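PDB 4ZWN: monoglyceride lipase from Saccharomyces cerevisiae, which hydrolyses monoacylglycerols to free fatty acids and glycerol, preferring monounsaturated ones, and takes part in breaking down fatty acid ethyl esters. Local coordinates for residues V60-F70 with I136-G146; L80-Y89 with M320-T328. The protein carries 2 engineered substitutions. One frame throughout, in Å; residues are numbered along the deposited sequence.

In the fold
Both contacts belong to the central sheet of an alpha/beta hydrolase and the helices packed on it; their centres lie about 11 Å apart. Interaction 1, its centre about 7 Å from the centre of the chain, pairs the neighbouring parallel strands 62-67 and 138-143, and interaction 2 joins helices 78-86 and 310-326 over the sheet face that carries Phe139 and Trp141. Along the chain the segments alternate: 60-70, 80-89, 136-146, 320-328. Strand 62-67, helix 78-86 and strand 89-94 form a beta-alpha-beta crossover, so one unit feeds both contacts, and Arg61 reaches across to Tyr89 and Thr328. The C-terminal helix is thereby tied back onto the sheet whose strand 138-143 leads into the probable catalytic serine.

Interaction 1 of 2, residues V60-F70 with I136-G146; sequences VRGRVLLIHGF and IPLFMWGHSMG
Leu66 lies against Trp141 on one face of this parallel strand pair, its CD2 set 3.6 Å from Trp141 CE3 while its CB meets the same CE3 atom. The indole gets there because CG of Trp141 stands anti to the backbone N (chi1 175°), and Leu80 of helix 78-86 covers it further. Val64 CG1 fills the notch beside Trp141, 3.7 Å from Trp141 CB. Without the indole, as with an alanine here, Leu66 and Leu80 would probably face a gap where the ring now packs. On the other face the aliphatic root of Arg63 crosses Leu138 CD1, while its guanidinium runs on to Glu90 and Glu130. Further along, Ile67 CD1 nestles at 3.9 Å from Met140 CG. Ile67 CG2 drops into the hollow over Gly146, 3.6 Å from Gly146 CA; a CB on Gly146 would collide with Ile67 O. Six backbone bonds knit the strands, from Arg63 N to Pro137 O (2.9 Å) through to His143 N on Ile67 O (3.2 Å). Beyond them, a water accepts from Phe70 N at 2.6 Å and from Met145 N at 3.1 Å, the two N-H groups that, as in related alpha/beta hydrolases, probably form the oxyanion hole. Ser144, the probable nucleophile, holds a positive phi of 50° between strand and helix: the nucleophile elbow of the alpha/beta hydrolase fold.

Interaction 2 of 2, residues L80-Y89 with M320-T328; sequences LMDHLSLNGY and MKQWLDKHT
Tyr89 reaches across to the end of helix 310-326 and hands its hydroxyl to Asp325, with a very short bond of 2.5 Å from Tyr89 OH to Asp325 OD1. Its CG stands anti to the carbonyl carbon (chi1 -69°), which points the ring toward that helix. The carboxylate oxygen comes in at the ring edge, and the two flat groups are turned only 22° from each other. Leu324 takes a face instead: its CD1 stands 4.0 Å from the centroid of the Tyr89 ring, almost exactly on the ring normal, a CH-pi contact. The two side chains run antiparallel alongside each other, and the phenol end of Tyr89 lies next to Leu324 CB. With the axes of segments 80-86 and 320-326 11.5 Å apart at closest and inclined at 45°, it is side chains, not backbones, that bridge the space. Leu84 meets Leu324 at about a right angle, CD2 of Leu84 lying 3.9 Å from Leu324 CD1, and Met320 lies against Leu80 and Leu84. Nearer the surface, Lys321 crosses Asn87, its CE 3.3 Å from Asn87 OD1. Asn87 ND2 is held in turn by His83 O at 2.6 Å, in the amide plane, which fixes how the amide is turned. Lys321 NZ bridges to Asp325 OD2 at 3.1 Å. Asp325 thus has a partner on each oxygen, and Arg61 NE bonds to the phenol oxygen of Tyr89; these neighbours would probably favour an ionised carboxylate and polarise the tyrosine hydroxyl toward it.

Interaction 1 of 2, residues V60-F70 with I136-G146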
loop_
_atom_site.group_PDB
_atom_site.type_symbol
_atom_site.label_atom_id
_atom_site.label_comp_id
_atom_site.label_asym_id
_atom_site.label_seq_id
_atom_site.Cartn_x
_atom_site.Cartn_y
_atom_site.Cartn_z
ATOM N N VAL A 60 1.064 2.362 -23.258
ATOM C CA VAL A 60 1.281 2.528 -21.842
ATOM C C VAL A 60 1.828 3.878 -21.536
ATOM O O VAL A 60 2.794 4.273 -22.098
ATOM C CB VAL A 60 2.363 1.564 -21.371
ATOM C CG1 VAL A 60 2.423 1.503 -19.871
ATOM C CG2 VAL A 60 2.175 0.191 -21.968
ATOM N N ARG A 61 1.217 4.552 -20.590
ATOM C CA ARG A 61 1.653 5.853 -20.096
ATOM C C ARG A 61 2.648 5.684 -18.956
ATOM O O ARG A 61 3.543 6.508 -18.773
ATOM C CB ARG A 61 0.461 6.684 -19.628
ATOM C CG ARG A 61 -0.519 7.036 -20.726
ATOM C CD ARG A 61 -1.602 7.939 -20.180
ATOM N NE ARG A 61 -1.035 9.159 -19.616
ATOM C CZ ARG A 61 -1.000 10.326 -20.249
ATOM N NH1 ARG A 61 -1.511 10.435 -21.468
ATOM N NH2 ARG A 61 -0.462 11.386 -19.662
ATOM N N GLY A 62 2.479 4.608 -18.192
ATOM C CA GLY A 62 3.353 4.311 -17.072
ATOM C C GLY A 62 2.966 3.044 -16.329
ATOM O O GLY A 62 1.902 2.466 -16.564
ATOM N N ARG A 63 3.839 2.604 -15.429
ATOM C CA ARG A 63 3.551 1.442 -14.592
ATOM C C ARG A 63 3.504 1.836 -13.117
ATOM O O ARG A 63 4.321 2.636 -12.656
ATOM C CB ARG A 63 4.595 0.345 -14.810
ATOM C CG ARG A 63 4.310 -0.940 -14.040
ATOM C CD ARG A 63 5.387 -1.986 -14.262
ATOM N NE ARG A 63 5.504 -2.360 -15.668
ATOM C CZ ARG A 63 6.215 -3.393 -16.109
ATOM N NH1 ARG A 63 6.870 -4.161 -15.248
ATOM N NH2 ARG A 63 6.269 -3.661 -17.408
ATOM N N VAL A 64 2.548 1.276 -12.380
ATOM C CA VAL A 64 2.442 1.551 -10.951
ATOM C C VAL A 64 2.733 0.307 -10.112
ATOM O O VAL A 64 2.094 -0.731 -10.277
ATOM C CB VAL A 64 1.044 2.086 -10.570
ATOM C CG1 VAL A 64 1.069 2.646 -9.161
ATOM C CG2 VAL A 64 0.590 3.159 -11.550
ATOM N N LEU A 65 3.708 0.427 -9.216
ATOM C CA LEU A 65 4.049 -0.633 -8.275
ATOM C C LEU A 65 3.165 -0.524 -7.030
ATOM O O LEU A 65 3.197 0.483 -6.324
ATOM C CB LEU A 65 5.528 -0.548 -7.888
ATOM C CG LEU A 65 6.307 -1.821 -7.531
ATOM C CD1 LEU A 65 7.716 -1.463 -7.086
ATOM C CD2 LEU A 65 5.610 -2.651 -6.467
ATOM N N LEU A 66 2.388 -1.565 -6.752
ATOM C CA LEU A 66 1.464 -1.520 -5.625
ATOM C C LEU A 66 2.004 -2.263 -4.403
ATOM O O LEU A 66 2.298 -3.457 -4.463
ATOM C CB LEU A 66 0.106 -2.096 -6.029
ATOM C CG LEU A 66 -0.528 -1.534 -7.305
ATOM C CD1 LEU A 66 -1.955 -2.021 -7.448
ATOM C CD2 LEU A 66 -0.488 -0.019 -7.324
ATOM N N ILE A 67 2.135 -1.541 -3.295
ATOM C CA ILE A 67 2.544 -2.132 -2.027
ATOM C C ILE A 67 1.328 -2.291 -1.121
ATOM O O ILE A 67 0.822 -1.308 -0.577
ATOM C CB ILE A 67 3.606 -1.279 -1.313
ATOM C CG1 ILE A 67 4.724 -0.893 -2.281
ATOM C CG2 ILE A 67 4.165 -2.025 -0.107
ATOM C CD1 ILE A 67 5.765 0.018 -1.678
ATOM N N HIS A 68 0.861 -3.527 -0.960
ATOM C CA HIS A 68 -0.359 -3.785 -0.199
ATOM C C HIS A 68 -0.161 -3.545 1.293
ATOM O O HIS A 68 0.968 -3.420 1.774
ATOM C CB HIS A 68 -0.864 -5.214 -0.441
ATOM C CG HIS A 68 0.008 -6.285 0.146
ATOM N ND1 HIS A 68 0.005 -6.595 1.488
ATOM C CD2 HIS A 68 0.891 -7.131 -0.434
ATOM C CE1 HIS A 68 0.859 -7.579 1.714
ATOM N NE2 HIS A 68 1.411 -7.923 0.561
ATOM N N GLY A 69 -1.271 -3.477 2.018
ATOM C CA GLY A 69 -1.231 -3.274 3.453
ATOM C C GLY A 69 -1.281 -4.576 4.227
ATOM O O GLY A 69 -1.445 -5.655 3.649
ATOM N N PHE A 70 -1.132 -4.472 5.545
ATOM C CA PHE A 70 -1.197 -5.632 6.420
ATOM C C PHE A 70 -2.531 -6.350 6.249
ATOM O O PHE A 70 -3.590 -5.723 6.289
ATOM C CB PHE A 70 -0.993 -5.208 7.876
ATOM C CG PHE A 70 -0.999 -6.353 8.853
ATOM C CD1 PHE A 70 -0.035 -7.347 8.784
ATOM C CD2 PHE A 70 -1.959 -6.426 9.852
ATOM C CE1 PHE A 70 -0.034 -8.399 9.684
ATOM C CE2 PHE A 70 -1.962 -7.474 10.757
ATOM C CZ PHE A 70 -0.999 -8.462 10.671
ATOM N N ILE A 136 9.100 3.751 -20.084
ATOM C CA ILE A 136 7.930 4.211 -19.340
ATOM C C ILE A 136 8.258 4.446 -17.866
ATOM O O ILE A 136 9.085 3.742 -17.285
ATOM C CB ILE A 136 6.759 3.210 -19.448
ATOM C CG1 ILE A 136 7.129 1.872 -18.813
ATOM C CG2 ILE A 136 6.354 3.018 -20.902
ATOM C CD1 ILE A 136 5.986 0.895 -18.763
ATOM N N PRO A 137 7.607 5.448 -17.258
ATOM C CA PRO A 137 7.863 5.811 -15.861
ATOM C C PRO A 137 7.310 4.789 -14.871
ATOM O O PRO A 137 6.276 4.166 -15.129
ATOM C CB PRO A 137 7.144 7.152 -15.715
ATOM C CG PRO A 137 6.040 7.085 -16.713
ATOM C CD PRO A 137 6.604 6.331 -17.880
ATOM N N LEU A 138 8.005 4.625 -13.749
ATOM C CA LEU A 138 7.574 3.716 -12.695
ATOM C C LEU A 138 7.136 4.487 -11.459
ATOM O O LEU A 138 7.932 5.202 -10.850
ATOM C CB LEU A 138 8.694 2.743 -12.329
ATOM C CG LEU A 138 8.362 1.731 -11.232
ATOM C CD1 LEU A 138 7.232 0.808 -11.673
ATOM C CD2 LEU A 138 9.595 0.930 -10.846
ATOM N N PHE A 139 5.865 4.340 -11.095
ATOM C CA PHE A 139 5.319 5.000 -9.916
ATOM C C PHE A 139 5.151 4.005 -8.775
ATOM O O PHE A 139 5.040 2.800 -9.005
ATOM C CB PHE A 139 3.979 5.666 -10.243
ATOM C CG PHE A 139 4.086 6.801 -11.225
ATOM C CD1 PHE A 139 4.009 6.566 -12.590
ATOM C CD2 PHE A 139 4.260 8.101 -10.784
ATOM C CE1 PHE A 139 4.109 7.607 -13.495
ATOM C CE2 PHE A 139 4.362 9.146 -11.684
ATOM C CZ PHE A 139 4.284 8.898 -13.041
ATOM N N MET A 140 5.136 4.513 -7.546
ATOM C CA MET A 140 5.008 3.660 -6.371
ATOM C C MET A 140 3.768 4.022 -5.554
ATOM O O MET A 140 3.558 5.181 -5.198
ATOM C CB MET A 140 6.268 3.752 -5.503
ATOM C CG MET A 140 6.233 2.886 -4.250
ATOM S SD MET A 140 7.803 2.866 -3.357
ATOM C CE MET A 140 8.852 2.017 -4.533
ATOM N N TRP A 141 2.954 3.012 -5.263
ATOM C CA TRP A 141 1.698 3.181 -4.541
ATOM C C TRP A 141 1.667 2.249 -3.339
ATOM O O TRP A 141 2.148 1.121 -3.412
ATOM C CB TRP A 141 0.515 2.901 -5.470
ATOM C CG TRP A 141 -0.849 2.925 -4.829
ATOM C CD1 TRP A 141 -1.730 3.968 -4.827
ATOM C CD2 TRP A 141 -1.499 1.850 -4.136
ATOM N NE1 TRP A 141 -2.881 3.614 -4.165
ATOM C CE2 TRP A 141 -2.766 2.320 -3.731
ATOM C CE3 TRP A 141 -1.132 0.539 -3.812
ATOM C CZ2 TRP A 141 -3.667 1.526 -3.020
ATOM C CZ3 TRP A 141 -2.029 -0.249 -3.104
ATOM C CH2 TRP A 141 -3.282 0.249 -2.717
ATOM N N GLY A 142 1.102 2.717 -2.233
ATOM C CA GLY A 142 1.006 1.899 -1.040
ATOM C C GLY A 142 -0.204 2.251 -0.200
ATOM O O GLY A 142 -0.568 3.421 -0.088
ATOM N N HIS A 143 -0.834 1.237 0.387
ATOM C CA HIS A 143 -1.969 1.466 1.271
ATOM C C HIS A 143 -1.647 1.084 2.711
ATOM O O HIS A 143 -1.068 0.030 2.967
ATOM C CB HIS A 143 -3.195 0.687 0.800
ATOM C CG HIS A 143 -4.330 0.725 1.774
ATOM N ND1 HIS A 143 -5.038 1.876 2.046
ATOM C CD2 HIS A 143 -4.863 -0.239 2.561
ATOM C CE1 HIS A 143 -5.966 1.617 2.948
ATOM N NE2 HIS A 143 -5.880 0.339 3.279
ATOM N N SER A 144 -2.038 1.950 3.643
ATOM C CA SER A 144 -1.838 1.723 5.085
ATOM C C SER A 144 -0.378 1.345 5.327
ATOM O O SER A 144 0.523 2.158 5.108
ATOM C CB SER A 144 -2.782 0.619 5.567
ATOM O OG SER A 144 -2.853 0.607 6.981
ATOM N N MET A 145 -0.148 0.118 5.787
ATOM C CA MET A 145 1.206 -0.385 6.002
ATOM C C MET A 145 2.064 -0.199 4.750
ATOM O O MET A 145 3.230 0.174 4.844
ATOM C CB MET A 145 1.184 -1.865 6.394
ATOM C CG MET A 145 2.557 -2.443 6.695
ATOM S SD MET A 145 2.556 -4.247 6.715
ATOM C CE MET A 145 2.275 -4.597 4.979
ATOM N N GLY A 146 1.472 -0.459 3.589
ATOM C CA GLY A 146 2.145 -0.252 2.320
ATOM C C GLY A 146 2.402 1.219 2.052
ATOM O O GLY A 146 3.386 1.578 1.404
HETATM O O HOH W 1 -2.004 -2.259 6.618
#

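Interaction 2 of 2, residues L80-Y89 with M320-T328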
loop_
_atom_site.group_PDB
_atom_site.type_symbol
_atom_site.label_atom_id
_atom_site.label_comp_id
_atom_site.label_asym_id
_atom_site.label_seq_id
_atom_site.Cartn_x
_atom_site.Cartn_y
_atom_site.Cartn_z
ATOM N N LEU A 80 -8.291 -1.769 -8.230
ATOM C CA LEU A 80 -7.401 -0.683 -8.630
ATOM C C LEU A 80 -6.679 -0.991 -9.940
ATOM O O LEU A 80 -6.638 -0.160 -10.847
ATOM C CB LEU A 80 -6.380 -0.402 -7.530
ATOM C CG LEU A 80 -5.334 0.663 -7.848
ATOM C CD1 LEU A 80 -6.003 1.997 -8.168
ATOM C CD2 LEU A 80 -4.361 0.803 -6.687
ATOM N N MET A 81 -6.109 -2.188 -10.026
ATOM C CA MET A 81 -5.365 -2.606 -11.209
ATOM C C MET A 81 -6.255 -2.690 -12.447
ATOM O O MET A 81 -5.811 -2.402 -13.560
ATOM C CB MET A 81 -4.688 -3.954 -10.956
ATOM C CG MET A 81 -3.620 -3.902 -9.879
ATOM S SD MET A 81 -2.669 -5.420 -9.675
ATOM C CE MET A 81 -3.890 -6.487 -8.914
ATOM N N ASP A 82 -7.510 -3.081 -12.249
ATOM C CA ASP A 82 -8.465 -3.169 -13.348
ATOM C C ASP A 82 -8.730 -1.790 -13.950
ATOM O O ASP A 82 -8.692 -1.620 -15.168
ATOM C CB ASP A 82 -9.775 -3.802 -12.874
ATOM C CG ASP A 82 -10.671 -4.229 -14.028
ATOM O OD1 ASP A 82 -10.136 -4.712 -15.051
ATOM O OD2 ASP A 82 -11.908 -4.085 -13.912
ATOM N N HIS A 83 -8.988 -0.805 -13.093
ATOM C CA HIS A 83 -9.248 0.559 -13.552
ATOM C C HIS A 83 -8.002 1.197 -14.160
ATOM O O HIS A 83 -8.095 1.940 -15.135
ATOM C CB HIS A 83 -9.772 1.430 -12.406
ATOM C CG HIS A 83 -11.216 1.203 -12.081
ATOM N ND1 HIS A 83 -11.673 0.047 -11.482
ATOM C CD2 HIS A 83 -12.306 1.985 -12.268
ATOM C CE1 HIS A 83 -12.980 0.128 -11.314
ATOM N NE2 HIS A 83 -13.389 1.293 -11.782
ATOM N N LEU A 84 -6.838 0.913 -13.584
ATOM C CA LEU A 84 -5.585 1.419 -14.136
ATOM C C LEU A 84 -5.332 0.842 -15.525
ATOM O O LEU A 84 -4.859 1.541 -16.421
ATOM C CB LEU A 84 -4.410 1.097 -13.210
ATOM C CG LEU A 84 -4.273 1.939 -11.941
ATOM C CD1 LEU A 84 -3.157 1.402 -11.061
ATOM C CD2 LEU A 84 -4.023 3.398 -12.289
ATOM N N SER A 85 -5.651 -0.438 -15.695
ATOM C CA SER A 85 -5.468 -1.118 -16.972
ATOM C C SER A 85 -6.330 -0.483 -18.059
ATOM O O SER A 85 -5.899 -0.341 -19.203
ATOM C CB SER A 85 -5.800 -2.607 -16.837
ATOM O OG SER A 85 -5.617 -3.288 -18.065
ATOM N N LEU A 86 -7.547 -0.093 -17.685
ATOM C CA LEU A 86 -8.477 0.547 -18.610
ATOM C C LEU A 86 -8.037 1.953 -19.004
ATOM O O LEU A 86 -8.448 2.467 -20.046
ATOM C CB LEU A 86 -9.880 0.607 -17.997
ATOM C CG LEU A 86 -10.629 -0.720 -17.868
ATOM C CD1 LEU A 86 -11.898 -0.535 -17.062
ATOM C CD2 LEU A 86 -10.949 -1.282 -19.240
ATOM N N ASN A 87 -7.205 2.575 -18.173
ATOM C CA ASN A 87 -6.811 3.962 -18.398
ATOM C C ASN A 87 -5.343 4.128 -18.766
ATOM O O ASN A 87 -4.759 5.192 -18.559
ATOM C CB ASN A 87 -7.134 4.802 -17.165
ATOM C CG ASN A 87 -8.622 4.944 -16.940
ATOM O OD1 ASN A 87 -9.250 5.879 -17.442
ATOM N ND2 ASN A 87 -9.199 4.011 -16.194
ATOM N N GLY A 88 -4.753 3.070 -19.312
ATOM C CA GLY A 88 -3.425 3.150 -19.889
ATOM C C GLY A 88 -2.271 3.053 -18.913
ATOM O O GLY A 88 -1.201 3.609 -19.164
ATOM N N TYR A 89 -2.474 2.344 -17.806
ATOM C CA TYR A 89 -1.415 2.168 -16.818
ATOM C C TYR A 89 -1.212 0.708 -16.426
ATOM O O TYR A 89 -2.155 0.014 -16.039
ATOM C CB TYR A 89 -1.705 3.003 -15.568
ATOM C CG TYR A 89 -1.600 4.488 -15.811
ATOM C CD1 TYR A 89 -0.367 5.128 -15.785
ATOM C CD2 TYR A 89 -2.731 5.248 -16.080
ATOM C CE1 TYR A 89 -0.264 6.485 -16.015
ATOM C CE2 TYR A 89 -2.638 6.603 -16.308
ATOM C CZ TYR A 89 -1.403 7.217 -16.278
ATOM O OH TYR A 89 -1.309 8.568 -16.507
ATOM N N MET A 320 -6.349 10.071 -8.651
ATOM C CA MET A 320 -5.081 9.391 -8.881
ATOM C C MET A 320 -4.777 9.301 -10.374
ATOM O O MET A 320 -3.645 9.533 -10.803
ATOM C CB MET A 320 -5.100 7.995 -8.257
ATOM C CG MET A 320 -3.888 7.149 -8.608
ATOM S SD MET A 320 -3.857 5.586 -7.714
ATOM C CE MET A 320 -2.494 4.756 -8.533
ATOM N N LYS A 321 -5.799 8.965 -11.155
ATOM C CA LYS A 321 -5.668 8.861 -12.605
ATOM C C LYS A 321 -5.241 10.203 -13.210
ATOM O O LYS A 321 -4.305 10.261 -14.008
ATOM C CB LYS A 321 -6.989 8.377 -13.221
ATOM C CG LYS A 321 -6.910 7.986 -14.692
ATOM C CD LYS A 321 -7.498 9.070 -15.577
ATOM C CE LYS A 321 -7.481 8.676 -17.041
ATOM N NZ LYS A 321 -7.961 9.802 -17.889
ATOM N N GLN A 322 -5.916 11.277 -12.812
ATOM C CA GLN A 322 -5.589 12.609 -13.311
ATOM C C GLN A 322 -4.198 13.031 -12.866
ATOM O O GLN A 322 -3.472 13.696 -13.606
ATOM C CB GLN A 322 -6.624 13.635 -12.842
ATOM C CG GLN A 322 -7.985 13.485 -13.499
ATOM C CD GLN A 322 -9.029 14.398 -12.889
ATOM O OE1 GLN A 322 -8.753 15.123 -11.932
ATOM N NE2 GLN A 322 -10.236 14.368 -13.442
ATOM N N TRP A 323 -3.835 12.637 -11.650
ATOM C CA TRP A 323 -2.524 12.951 -11.102
ATOM C C TRP A 323 -1.428 12.253 -11.899
ATOM O O TRP A 323 -0.386 12.844 -12.186
ATOM C CB TRP A 323 -2.452 12.548 -9.629
ATOM C CG TRP A 323 -1.203 12.992 -8.945
ATOM C CD1 TRP A 323 -0.967 14.210 -8.379
ATOM C CD2 TRP A 323 -0.015 12.220 -8.746
ATOM N NE1 TRP A 323 0.297 14.246 -7.842
ATOM C CE2 TRP A 323 0.902 13.035 -8.055
ATOM C CE3 TRP A 323 0.361 10.918 -9.084
ATOM C CZ2 TRP A 323 2.172 12.593 -7.696
ATOM C CZ3 TRP A 323 1.623 10.478 -8.728
ATOM C CH2 TRP A 323 2.514 11.314 -8.040
ATOM N N LEU A 324 -1.675 10.995 -12.255
ATOM C CA LEU A 324 -0.738 10.218 -13.063
ATOM C C LEU A 324 -0.576 10.807 -14.458
ATOM O O LEU A 324 0.540 10.924 -14.965
ATOM C CB LEU A 324 -1.199 8.764 -13.172
ATOM C CG LEU A 324 -1.103 7.900 -11.917
ATOM C CD1 LEU A 324 -1.784 6.563 -12.146
ATOM C CD2 LEU A 324 0.352 7.705 -11.520
ATOM N N ASP A 325 -1.699 11.161 -15.079
ATOM C CA ASP A 325 -1.685 11.769 -16.403
ATOM C C ASP A 325 -0.847 13.036 -16.395
ATOM O O ASP A 325 -0.047 13.267 -17.301
ATOM C CB ASP A 325 -3.108 12.083 -16.876
ATOM C CG ASP A 325 -3.907 10.835 -17.193
ATOM O OD1 ASP A 325 -3.295 9.762 -17.381
ATOM O OD2 ASP A 325 -5.150 10.929 -17.261
ATOM N N LYS A 326 -1.027 13.845 -15.355
ATOM C CA LYS A 326 -0.292 15.096 -15.216
ATOM C C LYS A 326 1.221 14.869 -15.194
ATOM O O LYS A 326 1.988 15.701 -15.684
ATOM C CB LYS A 326 -0.737 15.831 -13.951
ATOM C CG LYS A 326 -0.131 17.210 -13.788
ATOM C CD LYS A 326 -0.581 17.861 -12.492
ATOM C CE LYS A 326 -0.044 19.276 -12.383
ATOM N NZ LYS A 326 1.429 19.310 -12.606
ATOM N N HIS A 327 1.644 13.733 -14.645
ATOM C CA HIS A 327 3.068 13.444 -14.503
ATOM C C HIS A 327 3.541 12.459 -15.562
ATOM O O HIS A 327 4.644 11.888 -15.477
ATOM C CB HIS A 327 3.358 12.931 -13.100
ATOM C CG HIS A 327 3.089 13.946 -12.035
ATOM N ND1 HIS A 327 1.835 14.152 -11.497
ATOM C CD2 HIS A 327 3.910 14.832 -11.421
ATOM C CE1 HIS A 327 1.899 15.111 -10.592
ATOM N NE2 HIS A 327 3.145 15.541 -10.526
ATOM N N THR A 328 2.697 12.289 -16.579
ATOM C CA THR A 328 3.102 11.588 -17.803
ATOM C C THR A 328 2.691 12.356 -19.070
ATOM O O THR A 328 2.672 11.808 -20.199
ATOM C CB THR A 328 2.542 10.134 -17.848
ATOM O OG1 THR A 328 1.118 10.138 -17.733
ATOM C CG2 THR A 328 3.117 9.300 -16.700
#